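Local coordinates for putative nisin-resistance protein (Streptococcus agalactiae 515, PDB 4Y68), which probably acts as a serine peptidase of family S41 that recognises and cleaves the lantibiotic nisin, making the bacterium resistant to it, at residues Ile39-Glu44 with Ile57-Ser62; His90-Ser95 with Arg267-Thr272; Lys225-Ala230 with Ala251-Val256. All coordinates share one frame; numbering follows the deposited sequence.

Overall arrangement
The three contacts follow one another across the molecule, with contact 2 in the middle: its centre lies about 14 Å from that of contact 1 and about 14 Å from that of contact 3, while the centres of contacts 1 and 3 are about 25 Å apart. Contact 1 joins helices 32-46 and 55-66 and lies wholly ahead of contact 2 in the sequence. Contact 2 pairs strand 92-94 with strand 267-276 of the antiparallel sheet, enclosing contact 3 in its long loop. Leu268 and Leu270 of contact 2 pack on helix 32-46, and His90 reaches Ser228 of contact 3. The N-terminal helices are thereby tied to the probable active site of the peptidase domain.

Contact 1 (Ile39-Glu44 with Ile57-Ser62); sequences ILDRVE and IIRQRS
Arg59 reaches across from helix 55-66 and places its guanidinium between the carboxylates of Asp41 and Glu44 on helix 32-46. With CG anti to the backbone N (chi1 163°) and the chain extended as far as NE, it spans two nearly antiparallel helices whose segment axes come no closer than 11.6 Å, a gap that suits a long arginine. Arg59 NH2 donates to Asp41 OD1 at 2.8 Å; the oxygen lies close to the guanidinium plane but is met from above the carboxylate plane. Glu44 OE1 forms the second salt bridge, with Arg59 NH1, its carboxylate turned 76° from the guanidinium. The modelled 2.4 Å between Glu44 OE1 and Arg59 NH1 is unusually short and of doubtful accuracy. Water 1 takes a further bond from Arg59 NH1, marking this as the looser, solvent-facing side, where Asp41 is exposed.

The close packing belongs to Leu40. Its CB sits over one face of the guanidinium, 3.9 Å from Arg59 NH2, while CD1 of Leu40 rests 3.7 Å from Ser62 OG; a small serine leaves room for the branched leucine. Trp55 also bonds Glu44 OE1, and Glu63 pairs with Arg59 NE. Beyond the pair, helix 72-87 packs on Leu40 through Ala82 and on Ser62 through Ile78 and Val79, while Ile39 and Arg42 lean on Leu268 of strand 267-276.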
loop_
_atom_site.group_PDB
_atom_site.type_symbol
_atom_site.label_atom_id
_atom_site.label_comp_id
_atom_site.label_asym_id
_atom_site.label_seq_id
_atom_site.Cartn_x
_atom_site.Cartn_y
_atom_site.Cartn_z
ATOM N N ILE A 39 9.561 7.684 19.365
ATOM C CA ILE A 39 8.354 7.451 18.576
ATOM C C ILE A 39 7.425 8.668 18.610
ATOM O O ILE A 39 6.842 9.038 17.601
ATOM C CB ILE A 39 7.591 6.208 19.054
ATOM C CG1 ILE A 39 8.480 4.958 18.908
ATOM C CG2 ILE A 39 6.252 6.078 18.276
ATOM C CD1 ILE A 39 7.961 3.731 19.690
ATOM N N LEU A 40 7.314 9.307 19.767
ATOM C CA LEU A 40 6.467 10.487 19.895
ATOM C C LEU A 40 6.994 11.639 19.030
ATOM O O LEU A 40 6.212 12.320 18.362
ATOM C CB LEU A 40 6.344 10.901 21.376
ATOM C CG LEU A 40 5.628 9.881 22.282
ATOM C CD1 LEU A 40 5.654 10.315 23.745
ATOM C CD2 LEU A 40 4.164 9.632 21.832
ATOM N N ASP A 41 8.311 11.838 19.007
ATOM C CA ASP A 41 8.898 12.855 18.140
ATOM C C ASP A 41 8.530 12.634 16.658
ATOM O O ASP A 41 8.124 13.573 15.970
ATOM C CB ASP A 41 10.430 12.876 18.289
ATOM C CG ASP A 41 10.894 13.478 19.618
ATOM O OD1 ASP A 41 10.168 14.296 20.221
ATOM O OD2 ASP A 41 12.002 13.142 20.054
ATOM N N ARG A 42 8.672 11.401 16.171
ATOM C CA ARG A 42 8.352 11.088 14.774
ATOM C C ARG A 42 6.900 11.332 14.477
ATOM O O ARG A 42 6.552 11.914 13.451
ATOM C CB ARG A 42 8.658 9.628 14.438
ATOM C CG ARG A 42 10.091 9.330 14.248
ATOM C CD ARG A 42 10.613 9.853 12.912
ATOM N NE ARG A 42 12.010 9.459 12.787
ATOM C CZ ARG A 42 12.919 10.111 12.075
ATOM N NH1 ARG A 42 12.581 11.205 11.396
ATOM N NH2 ARG A 42 14.168 9.663 12.049
ATOM N N VAL A 43 6.050 10.856 15.381
ATOM C CA VAL A 43 4.619 11.017 15.211
ATOM C C VAL A 43 4.289 12.490 15.108
ATOM O O VAL A 43 3.582 12.906 14.183
ATOM C CB VAL A 43 3.842 10.364 16.358
ATOM C CG1 VAL A 43 2.362 10.757 16.294
ATOM C CG2 VAL A 43 4.012 8.858 16.298
ATOM N N GLU A 44 4.836 13.289 16.025
ATOM C CA GLU A 44 4.604 14.722 15.970
ATOM C C GLU A 44 5.183 15.335 14.675
ATOM O O GLU A 44 4.575 16.227 14.061
ATOM C CB GLU A 44 5.182 15.429 17.213
ATOM C CG GLU A 44 5.028 16.939 17.143
ATOM C CD GLU A 44 4.824 17.646 18.497
ATOM O OE1 GLU A 44 4.458 17.018 19.533
ATOM O OE2 GLU A 44 5.019 18.880 18.513
ATOM N N ILE A 57 -1.384 16.366 25.783
ATOM C CA ILE A 57 -2.421 15.773 26.671
ATOM C C ILE A 57 -2.317 14.309 26.438
ATOM O O ILE A 57 -1.903 13.582 27.334
ATOM C CB ILE A 57 -3.913 16.188 26.420
ATOM C CG1 ILE A 57 -4.200 17.639 26.825
ATOM C CG2 ILE A 57 -4.873 15.256 27.190
ATOM C CD1 ILE A 57 -5.591 18.112 26.388
ATOM N N ILE A 58 -2.681 13.872 25.226
ATOM C CA ILE A 58 -2.415 12.485 24.855
ATOM C C ILE A 58 -0.910 12.265 24.904
ATOM O O ILE A 58 -0.434 11.310 25.526
ATOM C CB ILE A 58 -2.962 12.119 23.469
ATOM C CG1 ILE A 58 -4.483 11.981 23.522
ATOM C CG2 ILE A 58 -2.373 10.797 23.007
ATOM C CD1 ILE A 58 -5.139 11.896 22.120
ATOM N N ARG A 59 -0.159 13.182 24.302
ATOM C CA ARG A 59 1.288 13.056 24.289
ATOM C C ARG A 59 1.863 13.216 25.701
ATOM O O ARG A 59 2.726 12.436 26.123
ATOM C CB ARG A 59 1.930 14.077 23.344
ATOM C CG ARG A 59 3.417 14.237 23.617
ATOM C CD ARG A 59 4.192 14.971 22.526
ATOM N NE ARG A 59 5.599 14.564 22.540
ATOM C CZ ARG A 59 6.495 14.925 21.620
ATOM N NH1 ARG A 59 6.144 15.729 20.625
ATOM N NH2 ARG A 59 7.743 14.487 21.694
ATOM N N GLN A 60 1.392 14.229 26.424
ATOM C CA GLN A 60 1.831 14.445 27.801
ATOM C C GLN A 60 1.519 13.221 28.649
ATOM O O GLN A 60 2.368 12.742 29.397
ATOM C CB GLN A 60 1.177 15.705 28.394
ATOM C CG GLN A 60 1.317 15.854 29.915
ATOM C CD GLN A 60 0.176 15.185 30.701
ATOM O OE1 GLN A 60 -0.935 14.963 30.177
ATOM N NE2 GLN A 60 0.449 14.862 31.966
ATOM N N ARG A 61 0.307 12.692 28.510
ATOM C CA ARG A 61 -0.075 11.515 29.281
ATOM C C ARG A 61 0.835 10.336 28.949
ATOM O O ARG A 61 1.163 9.506 29.807
ATOM C CB ARG A 61 -1.530 11.136 29.018
ATOM C CG ARG A 61 -1.939 9.881 29.774
ATOM C CD ARG A 61 -3.458 9.682 29.809
ATOM N NE ARG A 61 -4.028 9.525 28.475
ATOM C CZ ARG A 61 -4.815 10.417 27.889
ATOM N NH1 ARG A 61 -5.150 11.531 28.521
ATOM N NH2 ARG A 61 -5.279 10.188 26.671
ATOM N N SER A 62 1.243 10.264 27.687
ATOM C CA SER A 62 2.096 9.181 27.241
ATOM C C SER A 62 3.515 9.313 27.824
ATOM O O SER A 62 4.098 8.349 28.312
ATOM C CB SER A 62 2.119 9.172 25.714
ATOM O OG SER A 62 2.982 8.169 25.247
HETATM O O HOH W 1 8.182 16.673 18.944
#

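Contact 2 (His90-Ser95 with Arg267-Thr272); sequences HSQILS and RLALTT
With chi1 at -66° in Ser91 and -57° in Thr271, each hydroxyl lies beside its own backbone N, and the two meet across the contact: Ser91 OG donates to Thr271 OG1 at 2.9 Å. Water 2 joins Thr271 OG1 to His90 N, and Asn257 OD1 is a further partner of the threonine, so this small buried hydroxyl is held from several directions. His90 CB passes 3.5 Å from Thr271 OG1, and its ring leads on to Ser228 through NE2 and to Thr255 through ND1, bonds consistent with a serine-histidine catalytic pair.

Beyond the hydroxyls, strand 92-94 runs antiparallel to strand 267-276 at the sheet's edge. Gln92 with Ala269 and Leu94 with Arg267 are hydrogen-bonded pairs, each closed by two backbone bonds; Leu94 N meets Arg267 O at 2.8 Å. Between them, Ile93 and Leu268 form the non-hydrogen-bonded pair, where Ile93 CG2 touches Leu268 CD1 at 4.0 Å. These branched apolar groups suit the sheet face that Val83 of helix 72-87 covers. On the other face the methyl of Ala269 lies 3.7 Å from Gln92 O, a small group set across the strands from the long Gln92 side chain.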
loop_
_atom_site.group_PDB
_atom_site.type_symbol
_atom_site.label_atom_id
_atom_site.label_comp_id
_atom_site.label_asym_id
_atom_site.label_seq_id
_atom_site.Cartn_x
_atom_site.Cartn_y
_atom_site.Cartn_z
ATOM N N HIS A 90 -4.564 4.092 10.037
ATOM C CA HIS A 90 -3.649 3.422 9.126
ATOM C C HIS A 90 -2.253 3.370 9.763
ATOM O O HIS A 90 -1.330 2.756 9.226
ATOM C CB HIS A 90 -3.631 4.144 7.773
ATOM C CG HIS A 90 -3.061 3.338 6.643
ATOM N ND1 HIS A 90 -2.693 3.905 5.439
ATOM C CD2 HIS A 90 -2.818 2.009 6.521
ATOM C CE1 HIS A 90 -2.233 2.965 4.634
ATOM N NE2 HIS A 90 -2.295 1.803 5.268
ATOM N N SER A 91 -2.107 4.005 10.924
ATOM C CA SER A 91 -0.817 4.025 11.600
ATOM C C SER A 91 -0.713 2.925 12.648
ATOM O O SER A 91 -1.718 2.534 13.227
ATOM C CB SER A 91 -0.573 5.383 12.247
ATOM O OG SER A 91 -0.440 6.416 11.279
ATOM N N GLN A 92 0.504 2.438 12.902
ATOM C CA GLN A 92 0.733 1.489 14.000
ATOM C C GLN A 92 2.210 1.225 14.246
ATOM O O GLN A 92 3.066 1.617 13.451
ATOM C CB GLN A 92 0.026 0.155 13.724
ATOM C CG GLN A 92 0.422 -0.497 12.418
ATOM C CD GLN A 92 -0.435 -1.709 12.091
ATOM O OE1 GLN A 92 -0.946 -2.363 12.990
ATOM N NE2 GLN A 92 -0.604 -2.003 10.799
ATOM N N ILE A 93 2.493 0.568 15.365
ATOM C CA ILE A 93 3.826 0.101 15.707
ATOM C C ILE A 93 3.836 -1.425 15.608
ATOM O O ILE A 93 3.077 -2.113 16.286
ATOM C CB ILE A 93 4.270 0.541 17.135
ATOM C CG1 ILE A 93 3.188 0.212 18.176
ATOM C CG2 ILE A 93 4.551 2.019 17.196
ATOM C CD1 ILE A 93 2.297 1.417 18.611
ATOM N N LEU A 94 4.675 -1.958 14.736
ATOM C CA LEU A 94 4.830 -3.399 14.655
ATOM C C LEU A 94 6.144 -3.824 15.315
ATOM O O LEU A 94 7.204 -3.283 15.017
ATOM C CB LEU A 94 4.773 -3.841 13.199
ATOM C CG LEU A 94 3.549 -3.259 12.486
ATOM C CD1 LEU A 94 3.642 -3.455 10.991
ATOM C CD2 LEU A 94 2.282 -3.899 13.044
ATOM N N SER A 95 6.064 -4.772 16.241
ATOM C CA SER A 95 7.255 -5.325 16.839
ATOM C C SER A 95 8.005 -6.084 15.750
ATOM O O SER A 95 7.431 -6.423 14.701
ATOM C CB SER A 95 6.902 -6.249 18.006
ATOM O OG SER A 95 6.240 -7.411 17.535
ATOM N N ARG A 267 9.033 -1.608 13.776
ATOM C CA ARG A 267 8.714 -0.584 12.773
ATOM C C ARG A 267 7.565 0.327 13.177
ATOM O O ARG A 267 6.502 -0.148 13.567
ATOM C CB ARG A 267 8.334 -1.229 11.442
ATOM C CG ARG A 267 9.356 -2.108 10.835
ATOM C CD ARG A 267 8.945 -2.402 9.391
ATOM N NE ARG A 267 9.927 -3.230 8.696
ATOM C CZ ARG A 267 9.673 -3.893 7.570
ATOM N NH1 ARG A 267 8.464 -3.819 7.013
ATOM N NH2 ARG A 267 10.631 -4.632 7.004
ATOM N N LEU A 268 7.770 1.631 13.049
ATOM C CA LEU A 268 6.686 2.588 13.148
ATOM C C LEU A 268 6.170 2.891 11.746
ATOM O O LEU A 268 6.872 3.511 10.956
ATOM C CB LEU A 268 7.146 3.873 13.850
ATOM C CG LEU A 268 6.217 5.103 13.757
ATOM C CD1 LEU A 268 4.905 4.908 14.501
ATOM C CD2 LEU A 268 6.907 6.383 14.249
ATOM N N ALA A 269 4.959 2.416 11.444
ATOM C CA ALA A 269 4.237 2.784 10.238
ATOM C C ALA A 269 3.395 4.030 10.499
ATOM O O ALA A 269 2.383 3.960 11.178
ATOM C CB ALA A 269 3.351 1.646 9.774
ATOM N N LEU A 270 3.798 5.155 9.931
ATOM C CA LEU A 270 3.194 6.456 10.256
ATOM C C LEU A 270 2.499 7.112 9.058
ATOM O O LEU A 270 3.099 7.251 7.991
ATOM C CB LEU A 270 4.274 7.401 10.808
ATOM C CG LEU A 270 3.842 8.788 11.276
ATOM C CD1 LEU A 270 2.734 8.661 12.323
ATOM C CD2 LEU A 270 5.029 9.539 11.868
ATOM N N THR A 271 1.250 7.540 9.234
ATOM C CA THR A 271 0.509 8.135 8.129
ATOM C C THR A 271 0.933 9.578 7.930
ATOM O O THR A 271 0.939 10.365 8.879
ATOM C CB THR A 271 -0.999 8.054 8.377
ATOM O OG1 THR A 271 -1.363 6.681 8.566
ATOM C CG2 THR A 271 -1.766 8.631 7.209
ATOM N N THR A 272 1.305 9.934 6.710
ATOM C CA THR A 272 1.902 11.247 6.479
ATOM C C THR A 272 1.277 11.981 5.303
ATOM O O THR A 272 1.544 13.147 5.088
ATOM C CB THR A 272 3.406 11.118 6.231
ATOM O OG1 THR A 272 3.611 10.295 5.077
ATOM C CG2 THR A 272 4.074 10.459 7.425
HETATM O O HOH W 2 -4.058 6.950 9.351
#

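Contact 3 (Lys225-Ala230 with Ala251-Val256); sequences KTASSA and AGYTTV
The methyl of Ala251 points at the 225-230 loop and meets that of Ala227, the two CB atoms 3.7 Å apart; Ala227 also approaches the Tyr253 ring obliquely, its CB 4.2 Å from Tyr253 CD2. Ala251 CB lies at the edge of the same ring, in its plane, so two small methyls fill the corner beside a large aromatic. Beside this apolar patch Ala251 N donates to Thr226 O at 2.9 Å, a nearly straight bond (168°) whose donor is tilted from the carbonyl plane. The loop leads through Thr226 and Ala227 to Ser228, whose OG is taken by His90. This serine stands just before helix 229-235 with a positive phi of 68°, consistent with a serine nucleophile presented at the start of a helix in family S41. Tyr253 stays near it through its CB, 3.9 Å from Ser228 N, whereas CG, beside the backbone N (chi1 -72°), carries the ring away from the 225-230 loop. Glu231 of the helix stitches the two loops together: OE1 receives the backbone N atoms of both Ser228 and Tyr253, and OE2 receives that of Gly252. Glycine suits that last position because at its backbone angles a CB would collide with the Ala251 carbonyl oxygen.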
loop_
_atom_site.group_PDB
_atom_site.type_symbol
_atom_site.label_atom_id
_atom_site.label_comp_id
_atom_site.label_asym_id
_atom_site.label_seq_id
_atom_site.Cartn_x
_atom_site.Cartn_y
_atom_site.Cartn_z
ATOM N N LYS A 225 -11.949 -6.134 1.838
ATOM C CA LYS A 225 -10.632 -6.339 2.440
ATOM C C LYS A 225 -9.513 -5.663 1.638
ATOM O O LYS A 225 -8.428 -5.423 2.161
ATOM C CB LYS A 225 -10.333 -7.832 2.589
ATOM C CG LYS A 225 -11.148 -8.546 3.671
ATOM C CD LYS A 225 -10.410 -9.818 4.143
ATOM C CE LYS A 225 -11.312 -10.775 4.926
ATOM N NZ LYS A 225 -12.145 -10.089 5.964
ATOM N N THR A 226 -9.778 -5.356 0.376
ATOM C CA THR A 226 -8.786 -4.664 -0.465
ATOM C C THR A 226 -8.283 -3.405 0.214
ATOM O O THR A 226 -9.052 -2.476 0.405
ATOM C CB THR A 226 -9.389 -4.293 -1.834
ATOM O OG1 THR A 226 -9.840 -5.488 -2.475
ATOM C CG2 THR A 226 -8.333 -3.580 -2.721
ATOM N N ALA A 227 -7.002 -3.343 0.557
ATOM C CA ALA A 227 -6.536 -2.232 1.391
ATOM C C ALA A 227 -5.153 -1.686 1.050
ATOM O O ALA A 227 -4.286 -2.398 0.558
ATOM C CB ALA A 227 -6.544 -2.659 2.877
ATOM N N SER A 228 -4.957 -0.411 1.355
ATOM C CA SER A 228 -3.619 0.143 1.504
ATOM C C SER A 228 -2.889 0.185 0.156
ATOM O O SER A 228 -3.393 0.789 -0.789
ATOM C CB SER A 228 -2.837 -0.666 2.546
ATOM O OG SER A 228 -1.845 0.139 3.169
ATOM N N SER A 229 -1.728 -0.460 0.061
ATOM C CA SER A 229 -0.983 -0.513 -1.201
ATOM C C SER A 229 -1.881 -0.968 -2.348
ATOM O O SER A 229 -1.759 -0.503 -3.490
ATOM C CB SER A 229 0.210 -1.463 -1.086
ATOM O OG SER A 229 1.318 -0.875 -0.427
ATOM N N ALA A 230 -2.765 -1.904 -2.032
ATOM C CA ALA A 230 -3.700 -2.446 -2.996
ATOM C C ALA A 230 -4.684 -1.371 -3.409
ATOM O O ALA A 230 -5.061 -1.290 -4.571
ATOM C CB ALA A 230 -4.437 -3.661 -2.408
ATOM N N ALA A 251 -11.324 -1.168 1.743
ATOM C CA ALA A 251 -11.281 -1.125 3.207
ATOM C C ALA A 251 -11.196 0.292 3.741
ATOM O O ALA A 251 -11.573 0.543 4.877
ATOM C CB ALA A 251 -10.108 -1.954 3.736
ATOM N N GLY A 252 -10.695 1.217 2.935
ATOM C CA GLY A 252 -10.604 2.605 3.360
ATOM C C GLY A 252 -9.311 2.934 4.078
ATOM O O GLY A 252 -9.331 3.571 5.132
ATOM N N TYR A 253 -8.177 2.509 3.513
ATOM C CA TYR A 253 -6.867 2.843 4.087
ATOM C C TYR A 253 -6.097 3.630 3.041
ATOM O O TYR A 253 -4.896 3.415 2.800
ATOM C CB TYR A 253 -6.121 1.579 4.554
ATOM C CG TYR A 253 -6.749 0.983 5.810
ATOM C CD1 TYR A 253 -6.238 1.259 7.066
ATOM C CD2 TYR A 253 -7.873 0.180 5.731
ATOM C CE1 TYR A 253 -6.817 0.747 8.209
ATOM C CE2 TYR A 253 -8.479 -0.332 6.869
ATOM C CZ TYR A 253 -7.939 -0.049 8.106
ATOM O OH TYR A 253 -8.521 -0.569 9.240
ATOM N N THR A 254 -6.824 4.548 2.411
ATOM C CA THR A 254 -6.265 5.379 1.372
ATOM C C THR A 254 -5.535 6.544 2.036
ATOM O O THR A 254 -6.012 7.675 2.051
ATOM C CB THR A 254 -7.354 5.877 0.383
ATOM O OG1 THR A 254 -8.544 6.237 1.106
ATOM C CG2 THR A 254 -7.716 4.760 -0.612
ATOM N N THR A 255 -4.378 6.238 2.618
ATOM C CA THR A 255 -3.418 7.262 2.991
ATOM C C THR A 255 -2.021 6.720 2.769
ATOM O O THR A 255 -1.785 5.508 2.862
ATOM C CB THR A 255 -3.572 7.732 4.456
ATOM O OG1 THR A 255 -3.725 6.595 5.325
ATOM C CG2 THR A 255 -4.783 8.645 4.591
ATOM N N VAL A 256 -1.092 7.618 2.468
ATOM C CA VAL A 256 0.307 7.227 2.364
ATOM C C VAL A 256 0.958 7.117 3.756
ATOM O O VAL A 256 0.794 7.995 4.615
ATOM C CB VAL A 256 1.068 8.227 1.475
ATOM C CG1 VAL A 256 2.582 8.093 1.672
ATOM C CG2 VAL A 256 0.671 8.025 0.005
#